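Local coordinates for protein mycosin-1 (Mycobacterium smegmatis, PDB 4KB5) that acts as a membrane-anchored subtilisin-like serine protease that cleaves the secreted substrate EspB and may regulate ESX-1 type VII secretion and virulence, at residues Thr33-Ser38 and Pro295-Pro300; Ala107-Arg112 and Val126-Leu131; Pro330-Ala335 and Ile371-Glu376. One frame throughout, in Å; residues are numbered along the deposited sequence.

Interaction 1 of 3, residues Thr33-Ser38 and Pro295-Pro300; sequences TVMPNS and PVNATP
T33 and A298 form a single antiparallel bridge at the protein surface, laying the N-terminal extension against strand 295-299 of the catalytic domain. The evidence is a nearly linear bond from T33 N to A298 O, 2.8 Å long with an N-H...O angle of 178°. The return half is diluted: T33 O receives only weak bonds from the N atoms of N297 and A298.

The N297 side chain takes over beyond the bridge. With CG placed between its backbone N and carbonyl carbon (chi1 58°), the amide reaches the extension and uses both ends: OD1 accepts from M35 N at 2.9 Å, and ND2 donates to S38 OG at 3.2 Å, the hydroxyl lying close to the amide plane. S38 OG donates to M35 O at 2.6 Å across the type II turn M35-S38, orienting the hydroxyl, while the OD1 and ND2 bonds set the amide's rotation. A298 CB packs between T33 CG2 and M35 SD, 3.8 Å from each, while T33 CG2 also rests on the T299-P300 peptide.

N297 and A298, both facing T33, define a classic beta bulge in strand 295-299, against which the extension lies as it wraps around the catalytic domain.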
ATOM      1  N   THR A  33      -1.357  19.581  -7.918  1.00 40.95           N
ATOM      2  CA  THR A  33      -0.752  20.822  -8.386  1.00 42.66           C
ATOM      3  C   THR A  33       0.775  20.676  -8.465  1.00 43.49           C
ATOM      4  O   THR A  33       1.296  19.551  -8.446  1.00 40.01           O
ATOM      5  CB  THR A  33      -1.227  22.038  -7.534  1.00 44.52           C
ATOM      6  OG1 THR A  33      -0.665  23.246  -8.057  1.00 47.45           O
ATOM      7  CG2 THR A  33      -0.840  21.904  -6.067  1.00 41.91           C
ATOM      8  N   VAL A  34       1.493  21.794  -8.592  1.00 43.13           N
ATOM      9  CA  VAL A  34       2.955  21.758  -8.637  1.00 42.49           C
ATOM     10  C   VAL A  34       3.552  22.686  -7.588  1.00 43.51           C
ATOM     11  O   VAL A  34       2.915  23.663  -7.195  1.00 45.80           O
ATOM     12  CB  VAL A  34       3.515  22.090 -10.044  1.00 46.12           C
ATOM     13  CG1 VAL A  34       2.927  21.158 -11.105  1.00 43.28           C
ATOM     14  CG2 VAL A  34       3.257  23.546 -10.411  1.00 46.19           C
ATOM     15  N   MET A  35       4.756  22.368  -7.114  1.00 43.36           N
ATOM     16  CA  MET A  35       5.503  23.273  -6.227  1.00 45.72           C
ATOM     17  C   MET A  35       6.167  24.387  -7.047  1.00 45.13           C
ATOM     18  O   MET A  35       6.594  24.160  -8.187  1.00 44.95           O
ATOM     19  CB  MET A  35       6.575  22.531  -5.405  1.00 44.65           C
ATOM     20  CG  MET A  35       6.052  21.459  -4.444  1.00 44.97           C
ATOM     21  SD  MET A  35       5.077  22.061  -3.056  1.00 47.17           S
ATOM     22  CE  MET A  35       6.290  23.021  -2.148  1.00 46.50           C
ATOM     23  N   PRO A  36       6.274  25.589  -6.465  1.00 46.52           N
ATOM     24  CA  PRO A  36       6.945  26.701  -7.153  1.00 47.85           C
ATOM     25  C   PRO A  36       8.341  26.332  -7.669  1.00 46.87           C
ATOM     26  O   PRO A  36       9.094  25.650  -6.979  1.00 47.17           O
ATOM     27  CB  PRO A  36       7.041  27.767  -6.063  1.00 47.66           C
ATOM     28  CG  PRO A  36       5.848  27.503  -5.200  1.00 49.46           C
ATOM     29  CD  PRO A  36       5.709  26.006  -5.165  1.00 46.81           C
ATOM     30  N   ASN A  37       8.651  26.761  -8.893  1.00 47.14           N
ATOM     31  CA  ASN A  37       9.974  26.572  -9.518  1.00 48.07           C
ATOM     32  C   ASN A  37      10.392  25.127  -9.814  1.00 48.33           C
ATOM     33  O   ASN A  37      11.584  24.857  -9.987  1.00 50.62           O
ATOM     34  CB  ASN A  37      11.094  27.252  -8.709  1.00 49.18           C
ATOM     35  CG  ASN A  37      10.743  28.660  -8.288  0.35 50.31           C
ATOM     36  OD1 ASN A  37      10.418  29.509  -9.113  0.80 51.65           O
ATOM     37  ND2 ASN A  37      10.810  28.913  -6.991  1.00 53.03           N
ATOM     38  N   SER A  38       9.438  24.205  -9.886  1.00 43.19           N
ATOM     39  CA  SER A  38       9.768  22.814 -10.206  1.00 41.42           C
ATOM     40  C   SER A  38      10.350  22.699 -11.606  1.00 41.15           C
ATOM     41  O   SER A  38       9.912  23.398 -12.536  1.00 40.56           O
ATOM     42  CB  SER A  38       8.528  21.924 -10.100  1.00 40.68           C
ATOM     43  OG  SER A  38       7.964  22.003  -8.807  1.00 40.10           O
ATOM     44  N   PRO A 295       3.266  15.755 -15.210  1.00 33.77           N
ATOM     45  CA  PRO A 295       3.917  15.693 -13.903  1.00 34.28           C
ATOM     46  C   PRO A 295       3.313  16.641 -12.880  1.00 34.89           C
ATOM     47  O   PRO A 295       2.935  17.772 -13.207  1.00 36.98           O
ATOM     48  CB  PRO A 295       5.377  16.089 -14.201  1.00 34.81           C
ATOM     49  CG  PRO A 295       5.551  15.852 -15.661  1.00 35.16           C
ATOM     50  CD  PRO A 295       4.210  16.145 -16.277  1.00 34.10           C
ATOM     51  N   VAL A 296       3.248  16.175 -11.635  1.00 32.01           N
ATOM     52  CA  VAL A 296       2.762  16.973 -10.514  1.00 30.87           C
ATOM     53  C   VAL A 296       3.390  16.473  -9.216  1.00 32.33           C
ATOM     54  O   VAL A 296       3.517  15.266  -9.006  1.00 32.95           O
ATOM     55  CB  VAL A 296       1.229  16.909 -10.395  1.00 30.80           C
ATOM     56  CG1 VAL A 296       0.577  17.288 -11.717  1.00 30.37           C
ATOM     57  CG2 VAL A 296       0.789  15.520  -9.956  1.00 29.89           C
ATOM     58  N   ASN A 297       3.788  17.400  -8.349  1.00 32.68           N
ATOM     59  CA  ASN A 297       4.456  17.040  -7.101  1.00 33.16           C
ATOM     60  C   ASN A 297       3.849  17.633  -5.839  1.00 31.86           C
ATOM     61  O   ASN A 297       4.486  17.667  -4.786  1.00 33.06           O
ATOM     62  CB  ASN A 297       5.958  17.316  -7.203  1.00 34.66           C
ATOM     63  CG  ASN A 297       6.263  18.766  -7.525  1.00 35.45           C
ATOM     64  OD1 ASN A 297       5.358  19.593  -7.637  1.00 34.84           O
ATOM     65  ND2 ASN A 297       7.543  19.082  -7.677  1.00 35.69           N
ATOM     66  N   ALA A 298       2.611  18.096  -5.951  1.00 31.95           N
ATOM     67  CA  ALA A 298       1.925  18.726  -4.830  1.00 33.79           C
ATOM     68  C   ALA A 298       0.420  18.529  -4.883  1.00 35.09           C
ATOM     69  O   ALA A 298      -0.139  18.142  -5.911  1.00 36.73           O
ATOM     70  CB  ALA A 298       2.262  20.216  -4.762  1.00 34.65           C
ATOM     71  N   THR A 299      -0.230  18.767  -3.754  1.00 35.93           N
ATOM     72  CA  THR A 299      -1.674  18.943  -3.730  1.00 41.63           C
ATOM     73  C   THR A 299      -1.924  20.283  -3.017  1.00 44.52           C
ATOM     74  O   THR A 299      -1.045  20.757  -2.284  1.00 41.27           O
ATOM     75  CB  THR A 299      -2.399  17.807  -2.975  1.00 41.49           C
ATOM     76  OG1 THR A 299      -1.916  17.757  -1.628  1.00 42.44           O
ATOM     77  CG2 THR A 299      -2.177  16.446  -3.662  1.00 40.63           C
ATOM     78  N   PRO A 300      -3.100  20.909  -3.248  1.00 47.79           N
ATOM     79  CA  PRO A 300      -3.397  22.195  -2.605  1.00 52.44           C
ATOM     80  C   PRO A 300      -3.511  22.077  -1.089  1.00 53.61           C
ATOM     81  O   PRO A 300      -3.987  21.067  -0.582  1.00 54.19           O
ATOM     82  CB  PRO A 300      -4.757  22.585  -3.199  1.00 51.41           C
ATOM     83  CG  PRO A 300      -4.878  21.790  -4.457  1.00 50.29           C
ATOM     84  CD  PRO A 300      -4.192  20.495  -4.147  1.00 49.61           C
TER

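Interaction 2 of 3, residues Ala107-Arg112 and Val126-Leu131; sequences AIIGGR and VRLLSL
V126 meets the end of helix 102-110 through both its carbonyl and its side chain, just before strand 127-132 begins. Its O atom is gripped end-on by the guanidinium of R112: NH1 donates at 3.1 Å and NH2 at 3.0 Å to that one V126 O, which lies 3° out of the guanidinium plane. The NH1 donor sits in the carbonyl plane of V126, whereas NH2 is tilted from it, so the two N-H groups approach the carbonyl from different elevations.

R112 can turn back to this position because its chain bends at chi2 (63°). A second bond of NH1, to G110 O at 2.9 Å, steadies the group, and the guanidinium thus links the helix end to the strand entrance through two backbone oxygens.

The V126 side chain presents CG2 to G110 CA at 3.9 Å, an approach allowed by the absence of a side chain on the glycine. L128 brings CD2 to 3.9 Å from I109 CG2, the two side chains crossing at a slant, while its CD1 lies 4.3 Å from G110 CA.

Helix 102-110 directly follows H101 of the inferred charge relay system, and the I109 side chain is about 7 Å from that of D70, at nearest atoms. I109 also touches V66 and V68 of strand 65-70 and A316 of helix 311-328, and V126 packs on A323 of that helix, placing the contact in the buried layer between parallel sheet and helices of the subtilase alpha/beta fold.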
ATOM      1  N   ALA A 107       0.542   6.052 -10.935  1.00 25.61           N
ATOM      2  CA  ALA A 107       1.606   6.567 -11.803  1.00 25.43           C
ATOM      3  C   ALA A 107       2.979   6.176 -11.253  1.00 24.45           C
ATOM      4  O   ALA A 107       3.869   5.832 -12.023  1.00 25.71           O
ATOM      5  CB  ALA A 107       1.502   8.084 -11.957  1.00 25.19           C
ATOM      6  N   ILE A 108       3.147   6.209  -9.935  1.00 24.36           N
ATOM      7  CA  ILE A 108       4.394   5.684  -9.329  1.00 25.57           C
ATOM      8  C   ILE A 108       4.620   4.217  -9.720  1.00 26.93           C
ATOM      9  O   ILE A 108       5.744   3.813 -10.075  1.00 25.21           O
ATOM     10  CB  ILE A 108       4.435   5.932  -7.815  1.00 25.99           C
ATOM     11  CG1 ILE A 108       4.751   7.417  -7.589  1.00 25.58           C
ATOM     12  CG2 ILE A 108       5.506   5.069  -7.130  1.00 28.80           C
ATOM     13  CD1 ILE A 108       4.305   7.970  -6.256  1.00 24.85           C
ATOM     14  N   ILE A 109       3.533   3.437  -9.725  1.00 27.16           N
ATOM     15  CA  ILE A 109       3.637   2.020 -10.012  1.00 26.40           C
ATOM     16  C   ILE A 109       3.963   1.814 -11.481  1.00 27.70           C
ATOM     17  O   ILE A 109       4.895   1.083 -11.815  1.00 28.84           O
ATOM     18  CB  ILE A 109       2.352   1.239  -9.613  1.00 26.47           C
ATOM     19  CG1 ILE A 109       2.172   1.217  -8.092  1.00 25.50           C
ATOM     20  CG2 ILE A 109       2.363  -0.184 -10.172  1.00 23.93           C
ATOM     21  CD1 ILE A 109       0.765   0.840  -7.647  1.00 25.13           C
ATOM     22  N   GLY A 110       3.201   2.468 -12.357  1.00 27.71           N
ATOM     23  CA  GLY A 110       3.233   2.116 -13.763  1.00 26.87           C
ATOM     24  C   GLY A 110       3.182   3.256 -14.762  1.00 27.68           C
ATOM     25  O   GLY A 110       2.991   3.006 -15.938  1.00 27.00           O
ATOM     26  N   GLY A 111       3.335   4.498 -14.299  1.00 28.14           N
ATOM     27  CA  GLY A 111       3.338   5.659 -15.198  1.00 29.77           C
ATOM     28  C   GLY A 111       4.311   5.504 -16.355  1.00 29.94           C
ATOM     29  O   GLY A 111       5.475   5.133 -16.152  1.00 29.65           O
ATOM     30  N   ARG A 112       3.840   5.787 -17.571  1.00 29.23           N
ATOM     31  CA  ARG A 112       4.680   5.669 -18.767  1.00 29.38           C
ATOM     32  C   ARG A 112       5.672   6.840 -18.830  1.00 29.53           C
ATOM     33  O   ARG A 112       5.433   7.872 -18.202  1.00 30.16           O
ATOM     34  CB  ARG A 112       3.820   5.593 -20.037  1.00 29.16           C
ATOM     35  CG  ARG A 112       3.315   4.195 -20.369  1.00 29.16           C
ATOM     36  CD  ARG A 112       2.371   3.598 -19.306  1.00 29.70           C
ATOM     37  NE  ARG A 112       1.828   2.327 -19.793  1.00 28.39           N
ATOM     38  CZ  ARG A 112       1.466   1.283 -19.048  1.00 29.22           C
ATOM     39  NH1 ARG A 112       1.567   1.293 -17.721  1.00 28.09           N
ATOM     40  NH2 ARG A 112       0.984   0.209 -19.654  1.00 29.46           N
ATOM     41  N   VAL A 126       3.251  -2.351 -17.020  1.00 30.43           N
ATOM     42  CA  VAL A 126       2.195  -3.123 -16.335  1.00 30.16           C
ATOM     43  C   VAL A 126       0.787  -2.738 -16.812  1.00 31.19           C
ATOM     44  O   VAL A 126       0.573  -1.621 -17.268  1.00 30.44           O
ATOM     45  CB  VAL A 126       2.209  -2.992 -14.789  1.00 28.73           C
ATOM     46  CG1 VAL A 126       3.448  -3.640 -14.183  1.00 30.67           C
ATOM     47  CG2 VAL A 126       2.055  -1.538 -14.331  1.00 27.20           C
ATOM     48  N   ARG A 127      -0.158  -3.670 -16.690  1.00 32.02           N
ATOM     49  CA  ARG A 127      -1.582  -3.335 -16.766  1.00 34.49           C
ATOM     50  C   ARG A 127      -2.011  -2.864 -15.375  1.00 32.52           C
ATOM     51  O   ARG A 127      -1.688  -3.505 -14.377  1.00 31.05           O
ATOM     52  CB  ARG A 127      -2.394  -4.549 -17.208  1.00 38.33           C
ATOM     53  CG  ARG A 127      -3.880  -4.289 -17.393  1.00 47.46           C
ATOM     54  CD  ARG A 127      -4.579  -5.532 -17.935  1.00 55.79           C
ATOM     55  NE  ARG A 127      -5.851  -5.214 -18.582  1.00 63.12           N
ATOM     56  CZ  ARG A 127      -6.366  -5.882 -19.618  1.00 69.13           C
ATOM     57  NH1 ARG A 127      -5.720  -6.918 -20.144  1.00 71.90           N
ATOM     58  NH2 ARG A 127      -7.530  -5.506 -20.141  1.00 69.46           N
ATOM     59  N   LEU A 128      -2.688  -1.718 -15.313  1.00 29.88           N
ATOM     60  CA  LEU A 128      -3.174  -1.167 -14.049  1.00 30.94           C
ATOM     61  C   LEU A 128      -4.694  -1.336 -13.925  1.00 32.44           C
ATOM     62  O   LEU A 128      -5.435  -1.035 -14.871  1.00 31.58           O
ATOM     63  CB  LEU A 128      -2.796   0.316 -13.920  1.00 28.95           C
ATOM     64  CG  LEU A 128      -1.311   0.686 -13.851  1.00 28.76           C
ATOM     65  CD1 LEU A 128      -1.065   2.129 -14.283  1.00 28.55           C
ATOM     66  CD2 LEU A 128      -0.747   0.427 -12.453  1.00 26.69           C
ATOM     67  N   LEU A 129      -5.144  -1.824 -12.768  1.00 32.09           N
ATOM     68  CA  LEU A 129      -6.573  -1.922 -12.457  1.00 32.72           C
ATOM     69  C   LEU A 129      -6.874  -1.034 -11.272  1.00 31.21           C
ATOM     70  O   LEU A 129      -6.219  -1.151 -10.246  1.00 31.14           O
ATOM     71  CB  LEU A 129      -6.959  -3.345 -12.069  1.00 34.37           C
ATOM     72  CG  LEU A 129      -6.986  -4.507 -13.056  1.00 38.07           C
ATOM     73  CD1 LEU A 129      -7.549  -5.712 -12.306  1.00 37.27           C
ATOM     74  CD2 LEU A 129      -7.813  -4.216 -14.303  1.00 38.52           C
ATOM     75  N   SER A 130      -7.868  -0.161 -11.396  1.00 28.06           N
ATOM     76  CA  SER A 130      -8.220   0.754 -10.295  1.00 29.14           C
ATOM     77  C   SER A 130      -9.497   0.361  -9.552  1.00 29.78           C
ATOM     78  O   SER A 130     -10.571   0.272 -10.159  1.00 33.11           O
ATOM     79  CB  SER A 130      -8.378   2.183 -10.800  1.00 26.93           C
ATOM     80  OG  SER A 130      -8.801   3.011  -9.730  1.00 28.27           O
ATOM     81  N   LEU A 131      -9.374   0.145  -8.247  1.00 29.37           N
ATOM     82  CA  LEU A 131     -10.521  -0.123  -7.379  1.00 30.57           C
ATOM     83  C   LEU A 131     -10.575   0.989  -6.350  1.00 29.61           C
ATOM     84  O   LEU A 131      -9.648   1.148  -5.572  1.00 32.96           O
ATOM     85  CB  LEU A 131     -10.375  -1.483  -6.673  1.00 29.26           C
ATOM     86  CG  LEU A 131     -10.379  -2.764  -7.520  1.00 28.23           C
ATOM     87  CD1 LEU A 131      -9.050  -3.000  -8.240  1.00 28.39           C
ATOM     88  CD2 LEU A 131     -10.725  -3.954  -6.631  1.00 27.69           C
TER

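Interaction 3 of 3, residues Pro330-Ala335 and Ile371-Glu376; sequences PDLTPA and IPDGPE
T333 is the N-cap residue of helix 334-343, in a geometry consistent with a capping box with Q336, and its hydroxyl joins this helix start to the C-terminal tail at E376. The close part of the contact centres on E376 O. T333 OG1 donates to it at 2.6 Å, lying in the carbonyl plane on a lone pair, with a C=O...donor angle of 125°. The torsion that swings OG1 between the backbone N and the carbonyl carbon (chi1 57°) lets the same oxygen cap a backbone N farther along the helix, so one hydroxyl serves both the cap and the tail. A335 CB, a methyl from the second helix residue, is set against two carbonyl oxygens of the tail, E376 O at 3.5 Å and P375 O at 3.9 Å.

The remaining contact is looser. L332 CD2 lies 3.9 Å from the carboxylate carbon CG of D373, a plain van der Waals approach in which the side chains cross at about a right angle. E376 directs its CB away from the helix start, and that atom stays 4.2 Å from T333 CG2. Nearby, T333 N donates to Q336 OE1, and Q336 NE2 donates to G374 O.

A water completes the junction: it accepts from A335 N at 3.1 Å and donates to E376 O at 2.8 Å, giving that carbonyl a second donor besides T333 OG1.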
ATOM      1  N   PRO A 330       9.067 -15.386 -13.225  1.00 38.61           N
ATOM      2  CA  PRO A 330       7.623 -15.635 -13.242  1.00 40.30           C
ATOM      3  C   PRO A 330       7.174 -16.887 -12.476  1.00 43.19           C
ATOM      4  O   PRO A 330       5.974 -17.068 -12.271  1.00 43.11           O
ATOM      5  CB  PRO A 330       7.296 -15.745 -14.739  1.00 39.48           C
ATOM      6  CG  PRO A 330       8.578 -16.115 -15.397  1.00 37.55           C
ATOM      7  CD  PRO A 330       9.679 -15.545 -14.559  1.00 38.50           C
ATOM      8  N   ASP A 331       8.119 -17.723 -12.046  1.00 44.24           N
ATOM      9  CA  ASP A 331       7.790 -18.947 -11.309  1.00 46.05           C
ATOM     10  C   ASP A 331       7.664 -18.714  -9.807  1.00 42.54           C
ATOM     11  O   ASP A 331       7.146 -19.563  -9.089  1.00 42.28           O
ATOM     12  CB  ASP A 331       8.824 -20.049 -11.575  1.00 48.87           C
ATOM     13  CG  ASP A 331       8.705 -20.654 -12.972  1.00 55.47           C
ATOM     14  OD1 ASP A 331       7.632 -20.548 -13.609  1.00 60.46           O
ATOM     15  OD2 ASP A 331       9.698 -21.250 -13.442  1.00 61.52           O
ATOM     16  N   LEU A 332       8.145 -17.572  -9.331  1.00 39.99           N
ATOM     17  CA  LEU A 332       8.125 -17.288  -7.902  1.00 36.42           C
ATOM     18  C   LEU A 332       6.704 -17.075  -7.434  1.00 36.77           C
ATOM     19  O   LEU A 332       5.892 -16.497  -8.157  1.00 34.45           O
ATOM     20  CB  LEU A 332       8.982 -16.070  -7.577  1.00 34.64           C
ATOM     21  CG  LEU A 332      10.496 -16.246  -7.782  1.00 36.77           C
ATOM     22  CD1 LEU A 332      11.234 -15.023  -7.254  1.00 34.20           C
ATOM     23  CD2 LEU A 332      11.027 -17.520  -7.130  1.00 34.62           C
ATOM     24  N   THR A 333       6.410 -17.567  -6.233  1.00 36.07           N
ATOM     25  CA  THR A 333       5.097 -17.404  -5.611  1.00 33.67           C
ATOM     26  C   THR A 333       5.114 -16.059  -4.878  1.00 33.80           C
ATOM     27  O   THR A 333       6.175 -15.459  -4.734  1.00 34.24           O
ATOM     28  CB  THR A 333       4.816 -18.537  -4.600  1.00 33.37           C
ATOM     29  OG1 THR A 333       5.846 -18.558  -3.605  1.00 34.03           O
ATOM     30  CG2 THR A 333       4.770 -19.897  -5.294  1.00 32.51           C
ATOM     31  N   PRO A 334       3.945 -15.582  -4.414  1.00 32.47           N
ATOM     32  CA  PRO A 334       3.928 -14.351  -3.620  1.00 30.56           C
ATOM     33  C   PRO A 334       4.910 -14.336  -2.445  1.00 29.50           C
ATOM     34  O   PRO A 334       5.619 -13.340  -2.251  1.00 27.18           O
ATOM     35  CB  PRO A 334       2.485 -14.277  -3.118  1.00 31.27           C
ATOM     36  CG  PRO A 334       1.694 -14.974  -4.165  1.00 31.88           C
ATOM     37  CD  PRO A 334       2.581 -16.025  -4.786  1.00 31.25           C
ATOM     38  N   ALA A 335       4.950 -15.411  -1.659  1.00 28.03           N
ATOM     39  CA  ALA A 335       5.910 -15.500  -0.547  1.00 27.66           C
ATOM     40  C   ALA A 335       7.354 -15.336  -1.021  1.00 26.69           C
ATOM     41  O   ALA A 335       8.157 -14.660  -0.378  1.00 27.13           O
ATOM     42  CB  ALA A 335       5.750 -16.820   0.224  1.00 27.32           C
ATOM     43  N   ILE A 371      19.743 -15.928  -4.684  1.00 44.84           N
ATOM     44  CA  ILE A 371      19.489 -16.287  -3.291  1.00 44.13           C
ATOM     45  C   ILE A 371      18.605 -17.540  -3.227  1.00 45.36           C
ATOM     46  O   ILE A 371      17.948 -17.876  -4.213  1.00 43.00           O
ATOM     47  CB  ILE A 371      18.806 -15.133  -2.505  1.00 44.55           C
ATOM     48  CG1 ILE A 371      17.427 -14.809  -3.108  1.00 42.57           C
ATOM     49  CG2 ILE A 371      19.726 -13.911  -2.393  1.00 44.14           C
ATOM     50  CD1 ILE A 371      16.647 -13.726  -2.387  1.00 44.15           C
ATOM     51  N   PRO A 372      18.590 -18.230  -2.068  1.00 46.81           N
ATOM     52  CA  PRO A 372      17.619 -19.321  -1.881  1.00 47.43           C
ATOM     53  C   PRO A 372      16.166 -18.802  -1.965  1.00 45.40           C
ATOM     54  O   PRO A 372      15.831 -17.809  -1.318  1.00 46.39           O
ATOM     55  CB  PRO A 372      17.938 -19.861  -0.468  1.00 48.24           C
ATOM     56  CG  PRO A 372      18.870 -18.873   0.170  1.00 49.42           C
ATOM     57  CD  PRO A 372      19.545 -18.121  -0.942  1.00 49.20           C
ATOM     58  N   ASP A 373      15.335 -19.449  -2.779  1.00 43.40           N
ATOM     59  CA  ASP A 373      13.922 -19.049  -2.942  1.00 45.63           C
ATOM     60  C   ASP A 373      13.118 -19.066  -1.637  1.00 44.37           C
ATOM     61  O   ASP A 373      12.306 -18.177  -1.387  1.00 41.22           O
ATOM     62  CB  ASP A 373      13.228 -19.935  -3.974  1.00 45.78           C
ATOM     63  CG  ASP A 373      13.708 -19.672  -5.386  1.00 49.37           C
ATOM     64  OD1 ASP A 373      13.385 -20.477  -6.281  1.00 49.65           O
ATOM     65  OD2 ASP A 373      14.404 -18.652  -5.607  1.00 50.57           O
ATOM     66  N   GLY A 374      13.353 -20.083  -0.809  1.00 41.58           N
ATOM     67  CA  GLY A 374      12.619 -20.232   0.438  1.00 38.33           C
ATOM     68  C   GLY A 374      11.265 -20.880   0.208  1.00 34.45           C
ATOM     69  O   GLY A 374      10.963 -21.300  -0.899  1.00 34.75           O
ATOM     70  N   PRO A 375      10.434 -20.945   1.260  1.00 36.66           N
ATOM     71  CA  PRO A 375       9.132 -21.645   1.218  1.00 36.78           C
ATOM     72  C   PRO A 375       8.156 -21.027   0.200  1.00 37.67           C
ATOM     73  O   PRO A 375       8.170 -19.813  -0.014  1.00 37.04           O
ATOM     74  CB  PRO A 375       8.578 -21.481   2.638  1.00 36.14           C
ATOM     75  CG  PRO A 375       9.609 -20.737   3.429  1.00 38.80           C
ATOM     76  CD  PRO A 375      10.616 -20.149   2.489  1.00 35.54           C
ATOM     77  N   GLU A 376       7.320 -21.860  -0.408  1.00 38.91           N
ATOM     78  CA  GLU A 376       6.374 -21.407  -1.430  1.00 39.47           C
ATOM     79  C   GLU A 376       5.220 -20.586  -0.852  1.00 37.05           C
ATOM     80  O   GLU A 376       4.737 -19.662  -1.493  1.00 34.70           O
ATOM     81  CB  GLU A 376       5.835 -22.589  -2.229  1.00 41.99           C
ATOM     82  CG  GLU A 376       6.883 -23.234  -3.123  1.00 48.15           C
ATOM     83  CD  GLU A 376       6.318 -24.333  -4.002  1.00 55.05           C
ATOM     84  OE1 GLU A 376       5.130 -24.695  -3.854  1.00 60.82           O
ATOM     85  OE2 GLU A 376       7.071 -24.844  -4.851  1.00 61.42           O
TER
HETATM   86  O   HOH W   1       2.828 -17.641  -1.463  1.00 27.56           O

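Overall arrangement
Interaction 2 is the buried member of the set, whereas interactions 1 and 3 lie at the surface on opposite sides of the chain's centre, their own centres about 40 Å apart. No structural element is shared: interaction 1 joins the N-terminal extension to a small antiparallel sheet, interaction 2 a helix end to the central parallel sheet, and interaction 3 a helix start to the tail. Interaction 2 is nested in the loop closed by interaction 1; interaction 3 follows both. Chemistry tracks place: branched aliphatic packing accompanies an arginine-carbonyl fork inside, an amide and backbone bridge dominate one surface, and a hydroxyl with water the other.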